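Local atomic coordinates of chloramphenicol acetyltransferase (Bacteroides thetaiotaomicron, PDB entry 2I9D), a protein that probably transfers an acetyl group from acetyl-CoA to a hydroxyl of chloramphenicol, as acetyltransferases of its family do. Residues A[29-34]-A[192-197]; A[61-66]-A[206-211]; A[68-73]-A[198-203]; A[146-151]-A[172-177]. One frame throughout, in Å; residues are numbered along the deposited sequence.

Contact 1: A[29-34]-A[192-197]; sequences QLSITS and AMTIHH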
loop_
_atom_site.group_PDB
_atom_site.type_symbol
_atom_site.label_atom_id
_atom_site.label_comp_id
_atom_site.label_asym_id
_atom_site.label_seq_id
_atom_site.Cartn_x
_atom_site.Cartn_y
_atom_site.Cartn_z
ATOM N N GLN A 29 10.762 -5.926 -2.490
ATOM C CA GLN A 29 10.502 -4.729 -1.695
ATOM C C GLN A 29 9.287 -4.938 -0.852
ATOM O O GLN A 29 8.356 -5.653 -1.222
ATOM C CB GLN A 29 10.232 -3.523 -2.595
ATOM C CG GLN A 29 11.357 -3.238 -3.589
ATOM C CD GLN A 29 11.187 -1.936 -4.317
ATOM O OE1 GLN A 29 12.154 -1.212 -4.517
ATOM N NE2 GLN A 29 9.954 -1.624 -4.723
ATOM N N LEU A 30 9.262 -4.263 0.279
ATOM C CA LEU A 30 7.961 -4.105 0.888
ATOM C C LEU A 30 7.600 -2.666 1.164
ATOM O O LEU A 30 8.490 -1.848 1.428
ATOM C CB LEU A 30 7.739 -5.102 2.054
ATOM C CG LEU A 30 7.759 -5.039 3.575
ATOM C CD1 LEU A 30 6.990 -3.855 4.161
ATOM C CD2 LEU A 30 7.047 -6.330 3.911
ATOM N N SER A 31 6.305 -2.356 1.081
ATOM C CA SER A 31 5.814 -1.034 1.515
ATOM C C SER A 31 5.039 -1.143 2.810
ATOM O O SER A 31 4.321 -2.107 3.048
ATOM C CB SER A 31 4.919 -0.366 0.458
ATOM O OG SER A 31 5.542 -0.347 -0.796
ATOM N N ILE A 32 5.137 -0.115 3.630
ATOM C CA ILE A 32 4.392 -0.107 4.871
ATOM C C ILE A 32 3.971 1.321 5.112
ATOM O O ILE A 32 4.708 2.239 4.753
ATOM C CB ILE A 32 5.261 -0.643 6.067
ATOM C CG1 ILE A 32 4.497 -0.570 7.406
ATOM C CG2 ILE A 32 6.643 0.088 6.132
ATOM C CD1 ILE A 32 5.167 -1.346 8.543
ATOM N N THR A 33 2.779 1.501 5.678
ATOM C CA THR A 33 2.344 2.792 6.217
ATOM C C THR A 33 1.993 2.657 7.704
ATOM O O THR A 33 1.327 1.692 8.109
ATOM C CB THR A 33 1.130 3.339 5.453
ATOM O OG1 THR A 33 1.419 3.292 4.057
ATOM C CG2 THR A 33 0.812 4.775 5.878
ATOM N N SER A 34 2.428 3.620 8.504
ATOM C CA SER A 34 2.062 3.661 9.914
ATOM C C SER A 34 1.830 5.110 10.302
ATOM O O SER A 34 1.985 5.996 9.472
ATOM C CB SER A 34 3.154 3.004 10.794
ATOM O OG SER A 34 2.806 3.061 12.175
ATOM N N ALA A 192 4.557 6.523 5.016
ATOM C CA ALA A 192 4.668 5.335 4.206
ATOM C C ALA A 192 6.138 5.185 3.795
ATOM O O ALA A 192 6.882 6.183 3.715
ATOM C CB ALA A 192 3.781 5.468 2.980
HETATM N N MSE A 193 6.559 3.947 3.549
HETATM C CA MSE A 193 7.885 3.709 3.031
HETATM C C MSE A 193 8.007 2.393 2.273
HETATM O O MSE A 193 7.279 1.447 2.526
HETATM C CB MSE A 193 8.942 3.817 4.142
HETATM C CG MSE A 193 8.853 2.750 5.214
HETATM SE SE MSE A 193 10.100 3.041 6.749
HETATM C CE MSE A 193 11.719 3.660 5.760
ATOM N N THR A 194 8.951 2.371 1.335
ATOM C CA THR A 194 9.260 1.209 0.526
ATOM C C THR A 194 10.740 0.849 0.697
ATOM O O THR A 194 11.622 1.657 0.445
ATOM C CB THR A 194 8.873 1.462 -0.935
ATOM O OG1 THR A 194 7.466 1.624 -0.975
ATOM C CG2 THR A 194 9.256 0.296 -1.873
ATOM N N ILE A 195 10.995 -0.354 1.189
ATOM C CA ILE A 195 12.355 -0.763 1.493
ATOM C C ILE A 195 12.652 -2.095 0.804
ATOM O O ILE A 195 11.743 -2.714 0.260
ATOM C CB ILE A 195 12.675 -0.755 3.069
ATOM C CG1 ILE A 195 11.616 -1.511 3.908
ATOM C CG2 ILE A 195 12.816 0.709 3.583
ATOM C CD1 ILE A 195 11.471 -3.009 3.614
ATOM N N HIS A 196 13.922 -2.502 0.783
ATOM C CA HIS A 196 14.289 -3.808 0.234
ATOM C C HIS A 196 14.239 -4.804 1.393
ATOM O O HIS A 196 14.915 -4.603 2.386
ATOM C CB HIS A 196 15.708 -3.744 -0.347
ATOM C CG HIS A 196 16.069 -4.915 -1.195
ATOM N ND1 HIS A 196 16.226 -6.183 -0.684
ATOM C CD2 HIS A 196 16.347 -5.003 -2.519
ATOM C CE1 HIS A 196 16.542 -7.013 -1.659
ATOM N NE2 HIS A 196 16.649 -6.317 -2.777
ATOM N N HIS A 197 13.444 -5.859 1.274
ATOM C CA HIS A 197 13.289 -6.821 2.368
ATOM C C HIS A 197 14.600 -7.588 2.700
ATOM O O HIS A 197 14.733 -8.157 3.804
ATOM C CB HIS A 197 12.166 -7.819 2.043
ATOM C CG HIS A 197 11.513 -8.427 3.249
ATOM N ND1 HIS A 197 12.170 -8.605 4.452
ATOM C CD2 HIS A 197 10.266 -8.932 3.425
ATOM C CE1 HIS A 197 11.346 -9.170 5.317
ATOM N NE2 HIS A 197 10.184 -9.371 4.722
#
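Leu30 with Ile195 and Ile32 with Met193 are the hydrogen-bonded pairs of a buried antiparallel pairing between strands 29-37 and 186-196, at one border of the chain's six-stranded mixed sheet. The short axes approach to 4.6 Å at 159°. Each pair is closed by two backbone bonds; the straightest runs from Ile195 N to Leu30 O, 2.9 Å. In the non-hydrogen-bonded pair between them, Ser31 OG meets Thr194 OG1 at 2.8 Å. Both hydroxyls stand anti to their own carbonyl carbons (chi1 -51° and -64°), and in Thr194 this turns the methyl CG2 toward Gln29, whose NE2 lies 3.5 Å from it. The amide of Gln29 is itself tied down by Asn170, whose backbone N bonds OE1. Further along, Thr33 OG1 rests 3.4 Å from Ala192 CB.

The face bearing Leu30, Ile32, Met193 and Ile195 is apolar. There Ile32 and the selenomethionine at Met193 run side by side, Ile32 CG2 3.6 Å from Met193 CG. At the strand end Leu30 CD2 lies obliquely near CD2 of His197, the predicted proton acceptor, which also stacks on Phe22. Ser31, Ile32 and Thr33 pair in turn with a strand of the second subunit, carrying the sheet across the interface. The pairing thus has two chemistries, one face polar, with the Ser31 and Thr194 hydroxyls bonded to each other, the other apolar, of aliphatic side chains and the selenomethionine.

Contact 2: A[61-66]-A[206-211]; sequences LRAANE and SLFYKK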
loop_
_atom_site.group_PDB
_atom_site.type_symbol
_atom_site.label_atom_id
_atom_site.label_comp_id
_atom_site.label_asym_id
_atom_site.label_seq_id
_atom_site.Cartn_x
_atom_site.Cartn_y
_atom_site.Cartn_z
ATOM N N LEU A 61 15.135 11.422 8.704
ATOM C CA LEU A 61 16.527 11.299 8.225
ATOM C C LEU A 61 17.453 10.772 9.341
ATOM O O LEU A 61 18.331 9.914 9.093
ATOM C CB LEU A 61 17.052 12.630 7.666
ATOM C CG LEU A 61 18.414 12.620 6.957
ATOM C CD1 LEU A 61 18.425 11.662 5.768
ATOM C CD2 LEU A 61 18.784 13.999 6.515
ATOM N N ARG A 62 17.226 11.279 10.554
ATOM C CA ARG A 62 17.965 10.863 11.735
ATOM C C ARG A 62 17.733 9.397 12.075
ATOM O O ARG A 62 18.688 8.687 12.364
ATOM C CB ARG A 62 17.638 11.755 12.936
ATOM C CG ARG A 62 18.414 11.370 14.225
ATOM C CD ARG A 62 18.532 12.536 15.202
ATOM N NE ARG A 62 18.998 12.106 16.520
ATOM C CZ ARG A 62 19.155 12.922 17.564
ATOM N NH1 ARG A 62 18.887 14.228 17.442
ATOM N NH2 ARG A 62 19.574 12.434 18.734
ATOM N N ALA A 63 16.483 8.938 12.032
ATOM C CA ALA A 63 16.178 7.512 12.262
ATOM C C ALA A 63 16.868 6.563 11.268
ATOM O O ALA A 63 17.305 5.467 11.637
ATOM C CB ALA A 63 14.667 7.282 12.282
ATOM N N ALA A 64 16.983 6.997 10.012
ATOM C CA ALA A 64 17.591 6.186 8.946
ATOM C C ALA A 64 19.104 6.087 9.153
ATOM O O ALA A 64 19.735 5.055 8.880
ATOM C CB ALA A 64 17.277 6.786 7.584
ATOM N N ASN A 65 19.681 7.183 9.625
ATOM C CA ASN A 65 21.084 7.197 9.977
ATOM C C ASN A 65 21.363 6.358 11.215
ATOM O O ASN A 65 22.357 5.612 11.234
ATOM C CB ASN A 65 21.560 8.630 10.139
ATOM C CG ASN A 65 21.937 9.249 8.812
ATOM O OD1 ASN A 65 23.012 8.980 8.291
ATOM N ND2 ASN A 65 21.047 10.061 8.248
ATOM N N GLU A 66 20.454 6.417 12.201
ATOM C CA GLU A 66 20.686 5.761 13.502
ATOM C C GLU A 66 20.422 4.271 13.559
ATOM O O GLU A 66 20.924 3.612 14.459
ATOM C CB GLU A 66 19.994 6.495 14.659
ATOM C CG GLU A 66 20.661 7.822 14.982
ATOM C CD GLU A 66 20.065 8.539 16.197
ATOM O OE1 GLU A 66 19.149 7.988 16.849
ATOM O OE2 GLU A 66 20.522 9.662 16.502
ATOM N N SER A 206 9.715 -1.492 12.941
ATOM C CA SER A 206 9.224 -1.179 14.290
ATOM C C SER A 206 10.106 -0.130 14.983
ATOM O O SER A 206 9.610 0.894 15.456
ATOM C CB SER A 206 9.190 -2.463 15.115
ATOM O OG SER A 206 8.139 -2.454 16.028
ATOM N N LEU A 207 11.423 -0.373 15.002
ATOM C CA LEU A 207 12.395 0.572 15.581
ATOM C C LEU A 207 12.466 1.886 14.849
ATOM O O LEU A 207 12.643 2.934 15.483
ATOM C CB LEU A 207 13.823 0.000 15.568
ATOM C CG LEU A 207 14.202 -1.370 16.096
ATOM C CD1 LEU A 207 15.730 -1.496 16.041
ATOM C CD2 LEU A 207 13.660 -1.609 17.530
ATOM N N PHE A 208 12.391 1.844 13.511
ATOM C CA PHE A 208 12.320 3.096 12.723
ATOM C C PHE A 208 11.169 4.003 13.158
ATOM O O PHE A 208 11.382 5.157 13.521
ATOM C CB PHE A 208 12.230 2.806 11.224
ATOM C CG PHE A 208 12.220 4.037 10.372
ATOM C CD1 PHE A 208 13.418 4.609 9.945
ATOM C CD2 PHE A 208 11.019 4.605 9.972
ATOM C CE1 PHE A 208 13.422 5.740 9.141
ATOM C CE2 PHE A 208 10.994 5.742 9.170
ATOM C CZ PHE A 208 12.209 6.319 8.761
ATOM N N TYR A 209 9.952 3.480 13.124
ATOM C CA TYR A 209 8.779 4.252 13.512
ATOM C C TYR A 209 8.779 4.707 14.990
ATOM O O TYR A 209 8.410 5.857 15.294
ATOM C CB TYR A 209 7.499 3.461 13.183
ATOM C CG TYR A 209 7.128 3.485 11.707
ATOM C CD1 TYR A 209 7.299 2.351 10.895
ATOM C CD2 TYR A 209 6.604 4.649 11.116
ATOM C CE1 TYR A 209 6.948 2.376 9.559
ATOM C CE2 TYR A 209 6.263 4.672 9.757
ATOM C CZ TYR A 209 6.442 3.537 8.992
ATOM O OH TYR A 209 6.088 3.556 7.668
ATOM N N LYS A 210 9.179 3.801 15.898
ATOM C CA LYS A 210 9.377 4.151 17.305
ATOM C C LYS A 210 10.314 5.355 17.387
ATOM O O LYS A 210 9.982 6.373 18.001
ATOM C CB LYS A 210 9.934 2.953 18.097
ATOM C CG LYS A 210 10.151 3.206 19.580
ATOM C CD LYS A 210 8.812 3.385 20.309
ATOM C CE LYS A 210 8.983 3.742 21.822
ATOM N NZ LYS A 210 7.638 4.039 22.460
ATOM N N LYS A 211 11.454 5.252 16.714
ATOM C CA LYS A 211 12.462 6.313 16.680
ATOM C C LYS A 211 11.952 7.657 16.106
ATOM O O LYS A 211 12.149 8.701 16.716
ATOM C CB LYS A 211 13.682 5.808 15.929
ATOM C CG LYS A 211 14.979 6.526 16.262
ATOM C CD LYS A 211 16.178 5.835 15.596
ATOM C CE LYS A 211 16.810 4.753 16.493
ATOM N NZ LYS A 211 17.636 5.372 17.559
#
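Lys211 lays its aliphatic chain against Ala63, CD coming within 3.7 Å of Ala63 CA, and then delivers its amine to Glu66. The chain leaves the helix with CG anti to the backbone N (chi1 -157°) and bends at its last two torsions, and the bend brings NZ to 3.1 Å from Glu66 OE1. NZ takes the anti lone pair of that oxygen, on the side away from OE2. The carboxylate has a second partner: Arg62 NE donates to Glu66 OE2 at 2.9 Å from above the carboxylate plane, and the three residues form a salt-bridge network. Helices 52-66 and 202-216, which carry these residues, lie on the same face of the mixed sheet in this alpha/beta acyltransferase fold; the axes of 61-66 and 206-211 pass 9.2 Å apart at 139°. With an alanine here in place of Lys211, Glu66 is likely to keep Arg62 alone as its mate in the network and the flank of Ala63 to lose its cover. Deeper in, Ala63 CB approaches the Phe208 ring obliquely, 3.7 Å from Phe208 CE1 and close to CD1 as well, and Ala64 CB is 4.3 Å from the same CE1. Beyond this, the Phe208 ring stacks on Phe70.

Contact 3: A[68-73]-A[198-203]; sequences PEFRYR and GFIDGH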
loop_
_atom_site.group_PDB
_atom_site.type_symbol
_atom_site.label_atom_id
_atom_site.label_comp_id
_atom_site.label_asym_id
_atom_site.label_seq_id
_atom_site.Cartn_x
_atom_site.Cartn_y
_atom_site.Cartn_z
ATOM N N PRO A 68 21.257 1.025 11.486
ATOM C CA PRO A 68 22.194 0.775 10.385
ATOM C C PRO A 68 21.626 -0.047 9.234
ATOM O O PRO A 68 22.167 -0.008 8.136
ATOM C CB PRO A 68 23.373 0.036 11.066
ATOM C CG PRO A 68 22.818 -0.554 12.283
ATOM C CD PRO A 68 21.680 0.346 12.734
ATOM N N GLU A 69 20.558 -0.798 9.475
ATOM C CA GLU A 69 19.926 -1.585 8.419
ATOM C C GLU A 69 19.373 -0.695 7.298
ATOM O O GLU A 69 19.216 -1.150 6.172
ATOM C CB GLU A 69 18.814 -2.469 9.006
ATOM C CG GLU A 69 19.326 -3.738 9.723
ATOM C CD GLU A 69 19.893 -3.445 11.113
ATOM O OE1 GLU A 69 19.737 -2.330 11.625
ATOM O OE2 GLU A 69 20.499 -4.344 11.702
ATOM N N PHE A 70 19.097 0.566 7.628
ATOM C CA PHE A 70 18.546 1.548 6.691
ATOM C C PHE A 70 19.624 2.260 5.868
ATOM O O PHE A 70 19.320 3.142 5.076
ATOM C CB PHE A 70 17.638 2.552 7.447
ATOM C CG PHE A 70 16.333 1.935 7.933
ATOM C CD1 PHE A 70 15.154 2.093 7.196
ATOM C CD2 PHE A 70 16.300 1.172 9.110
ATOM C CE1 PHE A 70 13.955 1.509 7.618
ATOM C CE2 PHE A 70 15.115 0.577 9.551
ATOM C CZ PHE A 70 13.933 0.741 8.802
ATOM N N ARG A 71 20.881 1.861 6.059
ATOM C CA ARG A 71 22.027 2.444 5.366
ATOM C C ARG A 71 22.590 1.498 4.313
ATOM O O ARG A 71 23.538 1.855 3.605
ATOM C CB ARG A 71 23.113 2.823 6.384
ATOM C CG ARG A 71 22.752 4.090 7.208
ATOM C CD ARG A 71 23.978 4.778 7.803
ATOM N NE ARG A 71 24.095 4.468 9.216
ATOM C CZ ARG A 71 24.910 3.560 9.732
ATOM N NH1 ARG A 71 25.736 2.880 8.960
ATOM N NH2 ARG A 71 24.895 3.343 11.034
ATOM N N TYR A 72 22.027 0.285 4.248
ATOM C CA TYR A 72 22.458 -0.735 3.309
ATOM C C TYR A 72 21.837 -0.472 1.949
ATOM O O TYR A 72 20.628 -0.168 1.865
ATOM C CB TYR A 72 22.040 -2.128 3.789
ATOM C CG TYR A 72 22.932 -2.693 4.881
ATOM C CD1 TYR A 72 23.814 -3.739 4.619
ATOM C CD2 TYR A 72 22.898 -2.152 6.188
ATOM C CE1 TYR A 72 24.630 -4.238 5.629
ATOM C CE2 TYR A 72 23.710 -2.635 7.191
ATOM C CZ TYR A 72 24.576 -3.679 6.913
ATOM O OH TYR A 72 25.371 -4.163 7.935
ATOM N N ARG A 73 22.664 -0.592 0.902
ATOM C CA ARG A 73 22.265 -0.378 -0.482
ATOM C C ARG A 73 22.867 -1.433 -1.408
ATOM O O ARG A 73 23.879 -2.072 -1.077
ATOM C CB ARG A 73 22.690 1.018 -0.966
ATOM C CG ARG A 73 22.173 2.171 -0.140
ATOM C CD ARG A 73 20.661 2.465 -0.362
ATOM N NE ARG A 73 20.219 3.590 0.475
ATOM C CZ ARG A 73 19.782 3.500 1.738
ATOM N NH1 ARG A 73 19.694 2.334 2.354
ATOM N NH2 ARG A 73 19.390 4.582 2.385
ATOM N N GLY A 198 15.538 -7.635 1.747
ATOM C CA GLY A 198 16.863 -8.220 1.978
ATOM C C GLY A 198 17.628 -7.536 3.100
ATOM O O GLY A 198 18.441 -8.168 3.775
ATOM N N PHE A 199 17.331 -6.255 3.325
ATOM C CA PHE A 199 18.031 -5.431 4.313
ATOM C C PHE A 199 17.251 -5.162 5.588
ATOM O O PHE A 199 17.840 -4.847 6.623
ATOM C CB PHE A 199 18.421 -4.062 3.717
ATOM C CG PHE A 199 19.331 -4.133 2.522
ATOM C CD1 PHE A 199 20.485 -4.910 2.543
ATOM C CD2 PHE A 199 19.063 -3.367 1.380
ATOM C CE1 PHE A 199 21.343 -4.956 1.442
ATOM C CE2 PHE A 199 19.909 -3.408 0.264
ATOM C CZ PHE A 199 21.054 -4.197 0.293
ATOM N N ILE A 200 15.926 -5.223 5.499
ATOM C CA ILE A 200 15.051 -4.710 6.551
ATOM C C ILE A 200 13.895 -5.682 6.761
ATOM O O ILE A 200 13.243 -6.085 5.787
ATOM C CB ILE A 200 14.527 -3.276 6.197
ATOM C CG1 ILE A 200 15.647 -2.251 6.353
ATOM C CG2 ILE A 200 13.260 -2.849 7.046
ATOM C CD1 ILE A 200 15.567 -1.117 5.343
ATOM N N ASP A 201 13.669 -6.064 8.027
ATOM C CA ASP A 201 12.494 -6.843 8.419
ATOM C C ASP A 201 11.548 -6.003 9.267
ATOM O O ASP A 201 11.877 -4.865 9.640
ATOM C CB ASP A 201 12.891 -8.070 9.243
ATOM C CG ASP A 201 13.833 -9.008 8.499
ATOM O OD1 ASP A 201 13.614 -9.295 7.291
ATOM O OD2 ASP A 201 14.794 -9.467 9.149
ATOM N N GLY A 202 10.392 -6.591 9.600
ATOM C CA GLY A 202 9.397 -5.951 10.454
ATOM C C GLY A 202 10.010 -5.308 11.677
ATOM O O GLY A 202 9.635 -4.188 12.071
ATOM N N HIS A 203 10.983 -6.007 12.253
ATOM C CA HIS A 203 11.657 -5.598 13.482
ATOM C C HIS A 203 12.380 -4.253 13.341
ATOM O O HIS A 203 12.347 -3.412 14.251
ATOM C CB HIS A 203 12.617 -6.719 13.946
ATOM C CG HIS A 203 13.630 -6.279 14.961
ATOM N ND1 HIS A 203 13.346 -6.194 16.307
ATOM C CD2 HIS A 203 14.932 -5.918 14.825
ATOM C CE1 HIS A 203 14.427 -5.790 16.960
ATOM N NE2 HIS A 203 15.399 -5.601 16.081
#
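Glu69 and Phe199 mark the closest backbone approach, their CA atoms 5.9 Å apart, where the 3-10 turn 68-70 meets the loop that runs from His197 into helix 202-216. The backbones share no hydrogen bond, and 68-73 then straightens into strand 72-74. The loop carries the His-x-x-x-Asp-Gly signature of the CoA-dependent acyltransferases, in which Asp201 pairs with Arg15 in a salt bridge, consistent with the structural part this aspartate plays in relatives.

Phe199 has the largest share of the surface buried here. Its CG is anti to the carbonyl carbon (chi1 -60°), which swings the ring under Tyr72: Tyr72 CB stands over one face of the Phe199 ring, 3.4 Å from Phe199 CD1 and offset toward the rim. The two rings themselves meet obliquely, with planes at 39°, and the far end of Phe199 reaches Arg73, CZ lying 3.7 Å from its carbonyl carbon. A glycine in place of Phe199 would probably open a gap beneath Tyr72 CB and loosen the hold of the loop on strand 72-74.

Ile200 fills the other end: CG1 packs on Glu69 O, and CD1 lies over one face of Phe70, 3.7 Å from Phe70 CD1. Within 68-73, Arg73 folds back end-on to grip Phe70 O with two nitrogens, NH1 at 2.9 Å and NH2 at 3.1 Å, and NH1 also donates to Tyr72 O at 2.7 Å.

Contact 4: A[146-151]-A[172-177]; sequences LILLSA and YPLLNA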
loop_
_atom_site.group_PDB
_atom_site.type_symbol
_atom_site.label_atom_id
_atom_site.label_comp_id
_atom_site.label_asym_id
_atom_site.label_seq_id
_atom_site.Cartn_x
_atom_site.Cartn_y
_atom_site.Cartn_z
ATOM N N LEU A 146 21.318 7.707 0.324
ATOM C CA LEU A 146 20.229 8.682 0.408
ATOM C C LEU A 146 18.908 7.987 0.742
ATOM O O LEU A 146 18.760 6.804 0.515
ATOM C CB LEU A 146 20.044 9.380 -0.952
ATOM C CG LEU A 146 21.185 10.240 -1.488
ATOM C CD1 LEU A 146 21.131 10.157 -2.988
ATOM C CD2 LEU A 146 21.066 11.680 -0.979
ATOM N N ILE A 147 17.955 8.747 1.263
ATOM C CA ILE A 147 16.541 8.340 1.274
ATOM C C ILE A 147 15.803 9.494 0.630
ATOM O O ILE A 147 16.409 10.538 0.389
ATOM C CB ILE A 147 15.986 7.982 2.688
ATOM C CG1 ILE A 147 16.130 9.162 3.675
ATOM C CG2 ILE A 147 16.702 6.749 3.211
ATOM C CD1 ILE A 147 15.347 8.972 5.020
ATOM N N LEU A 148 14.537 9.282 0.279
ATOM C CA LEU A 148 13.754 10.323 -0.407
ATOM C C LEU A 148 12.384 10.366 0.217
ATOM O O LEU A 148 11.753 9.322 0.395
ATOM C CB LEU A 148 13.645 10.080 -1.928
ATOM C CG LEU A 148 12.774 11.100 -2.703
ATOM C CD1 LEU A 148 13.277 11.302 -4.138
ATOM C CD2 LEU A 148 11.259 10.697 -2.683
ATOM N N LEU A 149 11.944 11.571 0.557
ATOM C CA LEU A 149 10.664 11.720 1.198
ATOM C C LEU A 149 9.864 12.750 0.439
ATOM O O LEU A 149 10.348 13.848 0.136
ATOM C CB LEU A 149 10.785 12.057 2.701
ATOM C CG LEU A 149 9.451 12.174 3.466
ATOM C CD1 LEU A 149 9.609 11.746 4.914
ATOM C CD2 LEU A 149 8.895 13.627 3.402
ATOM N N SER A 150 8.637 12.374 0.124
ATOM C CA SER A 150 7.714 13.244 -0.582
ATOM C C SER A 150 6.551 13.635 0.361
ATOM O O SER A 150 5.905 12.760 0.917
ATOM C CB SER A 150 7.226 12.526 -1.843
ATOM O OG SER A 150 6.109 13.209 -2.359
ATOM N N ALA A 151 6.321 14.942 0.565
ATOM C CA ALA A 151 5.253 15.410 1.467
ATOM C C ALA A 151 3.948 15.665 0.749
ATOM O O ALA A 151 3.944 16.268 -0.322
ATOM C CB ALA A 151 5.671 16.676 2.222
ATOM N N TYR A 172 17.313 3.406 -3.611
ATOM C CA TYR A 172 17.209 3.771 -2.184
ATOM C C TYR A 172 15.742 3.773 -1.681
ATOM O O TYR A 172 14.813 3.717 -2.474
ATOM C CB TYR A 172 17.899 5.116 -1.895
ATOM C CG TYR A 172 17.726 6.112 -3.007
ATOM C CD1 TYR A 172 16.557 6.895 -3.107
ATOM C CD2 TYR A 172 18.704 6.253 -3.989
ATOM C CE1 TYR A 172 16.387 7.799 -4.143
ATOM C CE2 TYR A 172 18.540 7.150 -5.039
ATOM C CZ TYR A 172 17.390 7.926 -5.112
ATOM O OH TYR A 172 17.239 8.807 -6.171
ATOM N N PRO A 173 15.545 3.761 -0.354
ATOM C CA PRO A 173 14.206 3.908 0.274
ATOM C C PRO A 173 13.456 5.159 -0.161
ATOM O O PRO A 173 14.026 6.236 -0.250
ATOM C CB PRO A 173 14.517 3.946 1.776
ATOM C CG PRO A 173 15.785 3.153 1.897
ATOM C CD PRO A 173 16.589 3.505 0.652
ATOM N N LEU A 174 12.168 4.966 -0.436
ATOM C CA LEU A 174 11.240 5.990 -0.854
ATOM C C LEU A 174 10.168 6.126 0.246
ATOM O O LEU A 174 9.622 5.136 0.711
ATOM C CB LEU A 174 10.592 5.576 -2.197
ATOM C CG LEU A 174 11.453 5.550 -3.478
ATOM C CD1 LEU A 174 10.621 5.303 -4.750
ATOM C CD2 LEU A 174 12.268 6.875 -3.600
ATOM N N LEU A 175 9.896 7.358 0.667
ATOM C CA LEU A 175 8.968 7.624 1.767
ATOM C C LEU A 175 7.971 8.692 1.352
ATOM O O LEU A 175 8.225 9.473 0.420
ATOM C CB LEU A 175 9.682 8.085 3.056
ATOM C CG LEU A 175 10.578 7.082 3.795
ATOM C CD1 LEU A 175 12.053 7.170 3.333
ATOM C CD2 LEU A 175 10.470 7.294 5.284
ATOM N N ASN A 176 6.842 8.693 2.051
ATOM C CA ASN A 176 5.778 9.647 1.890
ATOM C C ASN A 176 5.288 10.062 3.249
ATOM O O ASN A 176 5.070 9.195 4.121
ATOM C CB ASN A 176 4.611 8.994 1.181
ATOM C CG ASN A 176 4.950 8.594 -0.234
ATOM O OD1 ASN A 176 4.857 9.408 -1.155
ATOM N ND2 ASN A 176 5.314 7.331 -0.422
ATOM N N ALA A 177 5.084 11.365 3.421
ATOM C CA ALA A 177 4.530 11.920 4.645
ATOM C C ALA A 177 3.176 12.511 4.262
ATOM O O ALA A 177 3.013 13.034 3.152
ATOM C CB ALA A 177 5.451 12.972 5.203
#
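Leu175 packs against Ile147 and Leu149 on the tight face of this parallel strand pair, which stays in register through Ala151 and Ala177 with the short axes at 26°. CD1 of Leu175 comes within 4.1 Å of Ile147 CB, while CD2 of Leu149 reaches Ala177 CB at 3.9 Å. Four backbone bonds join the segments; the shortest has Leu175 N giving to Leu148 O at 2.7 Å, nearly in line with the carbonyl.

On the other face the packing is mixed. Leu148 CB touches Leu174 CD2 at 3.9 Å, and Tyr172, with CG between its backbone N and carbonyl carbon (chi1 37°), brings its ring near the same CB, its hydroxyl held by Glu135. Farther along the packing is looser: Ser150 and Asn176 are partly exposed, and their side chains come no nearer than 4.0 Å, from Ser150 CB to Asn176 OD1.

The pair lies mid-sheet, with strand 87-93 flanking 146-151 and strand 186-196 flanking 174-183. Helix 52-66 covers the tight face, Val60 resting on Ile147 and Leu175 and Tyr56 on the two alanines.

All four contacts are largely buried, contact 4 nearest the centre of the chain; partly exposed parts lie at the salt bridges of contact 2 and at Ser150 and Asn176 of contact 4. Contacts 1 and 4 are strand pairings of one mixed sheet, antiparallel at its border and parallel inside, joined by backbone bonds between 186-196 and 174-183. The other two rely on side chains: contact 2 packs on helix 202-216 itself, contact 3, mostly aromatic and aliphatic, on the loop leading into it. Met193 of contact 1 touches Phe208 and Phe70, so contacts 2 and 3 share one core with the sheet face. Arg73 connects contact 3 to contact 4 by bonding Leu146 O.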